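Local coordinates for protein 3-dehydroquinate dehydratase (Geobacillus kaustophilus, PDB 2YR1) that probably catalyses the cis-dehydration of 3-dehydroquinate to 3-dehydroshikimate, the third step of the chorismate pathway, as a homodimeric type I dehydroquinase, at residues Leu48-Ala53 / Val226-Gly231; Gln164-Gly169 / Leu199-Ile204; Ile214-Gly219 / Pro237-Ile242. One frame throughout, in Å; residues are numbered along the deposited sequence.

Interaction 1: Leu48-Ala53 / Val226-Gly231; sequences LLEWRA and VTFAVG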
# COMPACT_ATOMS: atom_id res chain seq x y z
N LEU A 48 -10.93 1.51 18.68
CA LEU A 48 -10.92 0.41 19.64
C LEU A 48 -9.69 0.46 20.53
O LEU A 48 -8.68 1.06 20.18
CB LEU A 48 -10.92 -0.94 18.91
CG LEU A 48 -11.83 -1.15 17.70
CD1 LEU A 48 -11.63 -2.57 17.18
CD2 LEU A 48 -13.28 -0.92 18.10
N LEU A 49 -9.79 -0.20 21.68
CA LEU A 49 -8.72 -0.26 22.66
C LEU A 49 -8.41 -1.72 22.97
O LEU A 49 -9.30 -2.47 23.37
CB LEU A 49 -9.18 0.43 23.94
CG LEU A 49 -8.18 0.87 25.01
CD1 LEU A 49 -7.27 1.93 24.45
CD2 LEU A 49 -8.95 1.43 26.19
N GLU A 50 -7.16 -2.14 22.76
CA GLU A 50 -6.81 -3.52 23.07
C GLU A 50 -5.92 -3.58 24.29
O GLU A 50 -4.74 -3.25 24.22
CB GLU A 50 -6.05 -4.21 21.93
CG GLU A 50 -5.60 -5.61 22.35
CD GLU A 50 -4.62 -6.26 21.40
OE1 GLU A 50 -3.71 -5.56 20.89
OE2 GLU A 50 -4.73 -7.48 21.18
N TRP A 51 -6.44 -4.00 25.43
CA TRP A 51 -5.51 -4.06 26.52
C TRP A 51 -4.91 -5.44 26.53
O TRP A 51 -5.61 -6.46 26.58
CB TRP A 51 -6.15 -3.60 27.85
CG TRP A 51 -6.70 -4.58 28.79
CD1 TRP A 51 -7.84 -5.32 28.64
CD2 TRP A 51 -6.27 -4.78 30.15
NE1 TRP A 51 -8.16 -5.95 29.83
CE2 TRP A 51 -7.21 -5.64 30.77
CE3 TRP A 51 -5.19 -4.31 30.90
CZ2 TRP A 51 -7.10 -6.03 32.11
CZ3 TRP A 51 -5.08 -4.70 32.24
CH2 TRP A 51 -6.03 -5.56 32.82
N ARG A 52 -3.60 -5.45 26.36
CA ARG A 52 -2.80 -6.65 26.33
C ARG A 52 -2.53 -7.11 27.76
O ARG A 52 -1.42 -6.95 28.30
CB ARG A 52 -1.49 -6.37 25.59
CG ARG A 52 -1.61 -6.39 24.08
CD ARG A 52 -1.79 -7.82 23.61
NE ARG A 52 -0.65 -8.66 23.95
CZ ARG A 52 0.52 -8.63 23.30
NH1 ARG A 52 0.68 -7.81 22.28
NH2 ARG A 52 1.51 -9.43 23.67
N ALA A 53 -3.56 -7.68 28.37
CA ALA A 53 -3.51 -8.14 29.75
C ALA A 53 -2.34 -9.05 30.10
O ALA A 53 -2.06 -9.26 31.28
CB ALA A 53 -4.83 -8.80 30.12
N VAL A 226 -9.48 -4.13 10.60
CA VAL A 226 -8.89 -3.43 11.73
C VAL A 226 -7.39 -3.29 11.55
O VAL A 226 -6.75 -4.21 11.06
CB VAL A 226 -9.10 -4.21 13.03
CG1 VAL A 226 -8.50 -3.43 14.19
CG2 VAL A 226 -10.56 -4.49 13.25
N THR A 227 -6.83 -2.14 11.93
CA THR A 227 -5.37 -1.96 11.85
C THR A 227 -4.92 -1.49 13.24
O THR A 227 -5.61 -0.68 13.88
CB THR A 227 -4.95 -0.92 10.77
OG1 THR A 227 -3.51 -0.85 10.70
CG2 THR A 227 -5.48 0.48 11.13
N PHE A 228 -3.80 -2.02 13.73
CA PHE A 228 -3.29 -1.66 15.03
C PHE A 228 -2.24 -0.55 14.94
O PHE A 228 -1.24 -0.69 14.23
CB PHE A 228 -2.70 -2.88 15.74
CG PHE A 228 -3.72 -3.91 16.18
CD1 PHE A 228 -3.47 -4.72 17.28
CD2 PHE A 228 -4.92 -4.08 15.49
CE1 PHE A 228 -4.40 -5.68 17.69
CE2 PHE A 228 -5.86 -5.04 15.89
CZ PHE A 228 -5.60 -5.84 16.99
N ALA A 229 -2.47 0.54 15.68
CA ALA A 229 -1.54 1.68 15.67
C ALA A 229 -1.09 2.02 17.09
O ALA A 229 -1.66 1.53 18.07
CB ALA A 229 -2.22 2.88 15.06
N VAL A 230 -0.07 2.86 17.21
CA VAL A 230 0.42 3.24 18.53
C VAL A 230 -0.35 4.44 19.07
O VAL A 230 -0.41 5.49 18.43
CB VAL A 230 1.91 3.60 18.52
CG1 VAL A 230 2.35 4.08 19.92
CG2 VAL A 230 2.73 2.39 18.09
N GLY A 231 -0.93 4.27 20.25
CA GLY A 231 -1.66 5.36 20.89
C GLY A 231 -0.79 5.89 22.03
O GLY A 231 -0.91 7.06 22.43
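Glu50 and Phe228 meet inside the barrel, the ring end of Phe228 reaching over to the carboxylate. The CA atoms of Glu50 and Phe228 are 9.0 Å apart, because strand 21-26 runs between strands 48-52 and 226-228. No hydrogen bond joins the two segments, and side chains alone bridge them. The closer part of the contact is polar against aromatic. Glu50 OE1 lies 3.3 Å from Phe228 CE1 and 3.7 Å from Phe228 CD1. It approaches obliquely, and the carboxylate plane stands 87° from the ring plane. Glu50 reaches this place with CG anti to its backbone N (chi1 175°) and an extended chain. Phe228 has CG anti to the carbonyl carbon (chi1 -70°), which brings the ring end nearer to strand 48-52 than its CB direction would suggest. The other oxygen, OE2, is turned to Thr84 OG1, which hydrogen-bonds it. Arg86 adds a long, weak ion pair to the same oxygen. An alanine in place of Glu50 would probably leave Thr84 without this acceptor and open a gap beside the Phe228 ring.

The other part is looser. Leu48 CD1 and Val226 CG1 just touch, at 4.4 Å, in a purely apolar meeting at the strand starts. Cys23 of the strand between them touches Val226, Phe228 and Glu50. There is no solvent side here, since all four touching residues are buried. Glu50, Trp51 and Arg52 are predicted to bind 3-dehydroquinate. Side chains of strands two apart, meeting across the strand between them, fit the interior of a TIM barrel near its probable substrate pocket.

Interaction 2: Gln164-Gly169 / Leu199-Ile204; sequences QAERYG and LAIPLI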
# COMPACT_ATOMS: atom_id res chain seq x y z
N GLN A 164 -10.65 -21.95 9.42
CA GLN A 164 -10.85 -22.70 10.66
C GLN A 164 -11.37 -21.81 11.79
O GLN A 164 -12.23 -22.21 12.58
CB GLN A 164 -9.54 -23.37 11.07
CG GLN A 164 -9.70 -24.60 11.95
CD GLN A 164 -10.08 -25.83 11.15
OE1 GLN A 164 -11.17 -25.90 10.57
NE2 GLN A 164 -9.18 -26.80 11.11
N ALA A 165 -10.83 -20.59 11.87
CA ALA A 165 -11.25 -19.66 12.90
C ALA A 165 -12.77 -19.48 12.77
O ALA A 165 -13.49 -19.53 13.77
CB ALA A 165 -10.54 -18.33 12.73
N GLU A 166 -13.24 -19.29 11.54
CA GLU A 166 -14.66 -19.12 11.31
C GLU A 166 -15.36 -20.44 11.66
O GLU A 166 -16.43 -20.42 12.25
CB GLU A 166 -14.95 -18.74 9.85
CG GLU A 166 -16.44 -18.57 9.56
CD GLU A 166 -16.71 -18.30 8.08
OE1 GLU A 166 -16.20 -19.06 7.24
OE2 GLU A 166 -17.43 -17.34 7.77
N ARG A 167 -14.76 -21.57 11.31
CA ARG A 167 -15.34 -22.88 11.63
C ARG A 167 -15.57 -23.04 13.15
O ARG A 167 -16.56 -23.64 13.58
CB ARG A 167 -14.43 -24.01 11.16
CG ARG A 167 -14.14 -24.05 9.67
CD ARG A 167 -14.80 -25.24 9.00
NE ARG A 167 -14.50 -25.28 7.57
CZ ARG A 167 -13.30 -25.53 7.05
NH1 ARG A 167 -12.25 -25.76 7.83
NH2 ARG A 167 -13.15 -25.52 5.73
N TYR A 168 -14.65 -22.50 13.96
CA TYR A 168 -14.76 -22.60 15.42
C TYR A 168 -15.71 -21.58 16.04
O TYR A 168 -15.81 -21.48 17.27
CB TYR A 168 -13.39 -22.45 16.08
CG TYR A 168 -12.50 -23.66 15.96
CD1 TYR A 168 -11.22 -23.56 15.40
CD2 TYR A 168 -12.90 -24.91 16.44
CE1 TYR A 168 -10.38 -24.66 15.31
CE2 TYR A 168 -12.06 -26.03 16.36
CZ TYR A 168 -10.80 -25.89 15.80
OH TYR A 168 -9.93 -26.96 15.73
N GLY A 169 -16.40 -20.81 15.21
CA GLY A 169 -17.34 -19.84 15.73
C GLY A 169 -16.85 -18.42 15.92
O GLY A 169 -17.52 -17.62 16.56
N LEU A 199 -14.89 -16.13 3.55
CA LEU A 199 -15.55 -16.03 4.86
C LEU A 199 -16.71 -15.04 4.93
O LEU A 199 -16.77 -14.07 4.18
CB LEU A 199 -14.54 -15.68 5.96
CG LEU A 199 -13.23 -16.47 6.01
CD1 LEU A 199 -12.65 -16.37 7.40
CD2 LEU A 199 -13.47 -17.91 5.63
N ALA A 200 -17.62 -15.28 5.87
CA ALA A 200 -18.76 -14.38 6.02
C ALA A 200 -18.51 -13.36 7.12
O ALA A 200 -19.26 -12.39 7.26
CB ALA A 200 -20.04 -15.20 6.35
N ILE A 201 -17.43 -13.54 7.89
CA ILE A 201 -17.11 -12.64 9.01
C ILE A 201 -15.91 -11.72 8.70
O ILE A 201 -15.17 -11.97 7.75
CB ILE A 201 -16.77 -13.46 10.28
CG1 ILE A 201 -15.51 -14.29 10.02
CG2 ILE A 201 -17.94 -14.37 10.65
CD1 ILE A 201 -14.97 -15.04 11.26
N PRO A 202 -15.75 -10.64 9.48
CA PRO A 202 -14.64 -9.69 9.28
C PRO A 202 -13.29 -10.37 9.50
O PRO A 202 -13.19 -11.36 10.23
CB PRO A 202 -14.91 -8.61 10.34
CG PRO A 202 -16.44 -8.61 10.41
CD PRO A 202 -16.74 -10.09 10.43
N LEU A 203 -12.25 -9.81 8.89
CA LEU A 203 -10.89 -10.33 8.97
C LEU A 203 -9.94 -9.24 9.46
O LEU A 203 -10.12 -8.06 9.18
CB LEU A 203 -10.44 -10.74 7.56
CG LEU A 203 -10.52 -12.15 7.00
CD1 LEU A 203 -11.62 -12.96 7.65
CD2 LEU A 203 -10.68 -12.06 5.50
N ILE A 204 -8.92 -9.65 10.22
CA ILE A 204 -7.89 -8.71 10.69
C ILE A 204 -6.59 -9.36 10.33
O ILE A 204 -6.27 -10.44 10.84
CB ILE A 204 -7.88 -8.51 12.21
CG1 ILE A 204 -9.23 -7.99 12.68
CG2 ILE A 204 -6.76 -7.52 12.61
CD1 ILE A 204 -9.33 -7.94 14.21
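Glu166, near the C-terminal end of helix 155-167 on the outside of the TIM barrel, lays its side chain against the loop between helix 182-198 and strand 203-207. Its CB starts among apolar groups, 4.0 Å from Ile201 CD1 and 4.1 Å from Leu199 CD1. CG is anti to the backbone N (chi1 180°), and the extended chain carries the carboxylate across to the loop. CG stays beside Ile201 CD1, at 4.2 Å. CD comes to 4.0 Å from Leu199 CB. At the tip the two oxygens part. OE1 rests against Leu199 CD2 at 3.4 Å, while OE2 accepts a hydrogen bond of 2.8 Å from Ala200 N. That bond is nearly straight, at 171°, and uses the syn side of the carboxylate, 24° out of its plane. Leu199 and Ile201 each run past the glutamate in the opposite direction. Leu199 also packs on Met162 and Arg163 of the same helix, and Ile201 on Ala170. The helix itself closes in a Schellman motif at Gly169. The chemistry joins an apolar stem to a charged tip: the methyl groups cover the aliphatic part of Glu166, and its carboxylate holds one backbone N-H of the loop before the strand.

Interaction 3: Ile214-Gly219 / Pro237-Ile242; sequences ITRLAG and PGQIPI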
# COMPACT_ATOMS: atom_id res chain seq x y z
N ILE A 214 3.17 -1.23 5.13
CA ILE A 214 2.15 -1.01 4.10
C ILE A 214 0.85 -1.72 4.41
O ILE A 214 -0.23 -1.22 4.08
CB ILE A 214 2.63 -1.44 2.67
CG1 ILE A 214 1.58 -1.03 1.62
CG2 ILE A 214 2.81 -2.97 2.60
CD1 ILE A 214 1.34 0.50 1.52
N THR A 215 0.96 -2.88 5.04
CA THR A 215 -0.22 -3.66 5.36
C THR A 215 -1.12 -3.04 6.43
O THR A 215 -2.33 -3.27 6.45
CB THR A 215 0.17 -5.09 5.75
OG1 THR A 215 -0.92 -5.96 5.44
CG2 THR A 215 0.48 -5.20 7.22
N ARG A 216 -0.53 -2.22 7.30
CA ARG A 216 -1.29 -1.56 8.35
C ARG A 216 -2.01 -0.33 7.79
O ARG A 216 -2.99 0.15 8.35
CB ARG A 216 -0.34 -1.13 9.49
CG ARG A 216 0.44 -2.27 10.11
CD ARG A 216 1.27 -1.81 11.32
NE ARG A 216 1.97 -2.89 12.00
CZ ARG A 216 1.39 -3.79 12.80
NH1 ARG A 216 0.09 -3.74 13.03
NH2 ARG A 216 2.12 -4.72 13.40
N LEU A 217 -1.53 0.18 6.66
CA LEU A 217 -2.13 1.37 6.07
C LEU A 217 -3.04 1.06 4.88
O LEU A 217 -3.91 1.86 4.55
CB LEU A 217 -1.02 2.32 5.59
CG LEU A 217 0.03 2.82 6.60
CD1 LEU A 217 1.15 3.53 5.86
CD2 LEU A 217 -0.61 3.76 7.62
N ALA A 218 -2.84 -0.10 4.25
CA ALA A 218 -3.62 -0.46 3.07
C ALA A 218 -4.28 -1.83 3.10
O ALA A 218 -4.92 -2.22 2.14
CB ALA A 218 -2.73 -0.35 1.83
N GLY A 219 -4.13 -2.56 4.19
CA GLY A 219 -4.74 -3.87 4.26
C GLY A 219 -6.25 -3.83 4.10
O GLY A 219 -6.84 -4.77 3.58
N PRO A 237 5.77 -5.34 16.75
CA PRO A 237 6.67 -4.72 15.76
C PRO A 237 6.00 -4.10 14.54
O PRO A 237 5.12 -4.69 13.92
CB PRO A 237 7.62 -5.87 15.39
CG PRO A 237 6.79 -7.10 15.66
CD PRO A 237 6.13 -6.75 16.96
N GLY A 238 6.41 -2.88 14.20
CA GLY A 238 5.85 -2.22 13.03
C GLY A 238 4.62 -1.35 13.21
O GLY A 238 4.13 -0.80 12.23
N GLN A 239 4.10 -1.23 14.42
CA GLN A 239 2.92 -0.39 14.63
C GLN A 239 3.33 1.08 14.46
O GLN A 239 4.36 1.52 14.97
CB GLN A 239 2.32 -0.64 16.02
CG GLN A 239 1.86 -2.10 16.27
CD GLN A 239 1.18 -2.29 17.62
OE1 GLN A 239 1.40 -1.52 18.56
NE2 GLN A 239 0.36 -3.34 17.73
N ILE A 240 2.51 1.82 13.73
CA ILE A 240 2.71 3.23 13.40
C ILE A 240 1.85 4.14 14.27
O ILE A 240 0.75 3.76 14.66
CB ILE A 240 2.33 3.49 11.92
CG1 ILE A 240 3.28 2.74 11.00
CG2 ILE A 240 2.33 4.97 11.58
CD1 ILE A 240 3.11 1.28 11.06
N PRO A 241 2.35 5.35 14.58
CA PRO A 241 1.60 6.30 15.39
C PRO A 241 0.23 6.60 14.77
O PRO A 241 0.11 6.89 13.57
CB PRO A 241 2.51 7.53 15.43
CG PRO A 241 3.87 6.90 15.47
CD PRO A 241 3.75 5.81 14.41
N ILE A 242 -0.79 6.52 15.61
CA ILE A 242 -2.14 6.73 15.17
C ILE A 242 -2.38 7.96 14.27
O ILE A 242 -3.18 7.89 13.33
CB ILE A 242 -3.06 6.79 16.39
CG1 ILE A 242 -4.52 6.87 15.95
CG2 ILE A 242 -2.67 7.96 17.27
CD1 ILE A 242 -5.49 6.62 17.08
O HOH W 1 -0.09 -5.92 15.49
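Arg216 extends from helix 213-218 to the loop 237-242, and its guanidinium meets the loop backbone. Pro237 comes first: its O accepts a hydrogen bond from Arg216 NH2 at 3.0 Å, with an N-H...O angle of 152°. The donor lies above the carbonyl plane. Gly238 follows, with its O 3.0 Å from Arg216 NE. It has positive phi (90°), and a side chain here would collide with the carbonyl oxygen of Pro237 and crowd Arg216 NE. Gln239 lays its CG over one guanidinium face, 3.8 Å above the plane. The amide beyond stands at 90° to the guanidinium, and its OE1 is held by Ser235 N. Water 1 accepts from Arg216 NH2 and, weakly, from Gln239 NE2. Ile240 then packs toward the aliphatic part of Arg216, though the placing of its CD1 is doubtful. Arg216 can reach along the loop because its chain is extended from CG to NE. Ile240 also packs on Tyr255 of the second subunit. Arg216 and Gln239 are both predicted to bind 3-dehydroquinate. One backbone carbonyl bonds the guanidinium and a methylene covers one face, which probably limits its rotation and may set its direction for the substrate.

How the interactions relate
All three contacts belong to one TIM barrel. Interactions 1 and 3 are neighbours, their centres about 12 Å apart. Thr227 OG1 lies 2.6 Å from Arg216 O and Val230 N lies 2.8 Å from Ile240 O, both probable hydrogen bonds. Together they hold five predicted 3-dehydroquinate residues, and the side chains of Gln239 and Glu50 approach to about 6 Å. Interaction 2 lies about 20 Å from interaction 1 between centres. Its Ile204 CG2 still lies 3.7 Å from Val226 O and 4.2 Å from Phe228 CE2. Interactions 2 and 3 do not touch: centres about 22 Å apart, nearest atoms about 7 Å. The Ile201 side chain is about 9 Å from that of Lys174, the predicted Schiff-base lysine.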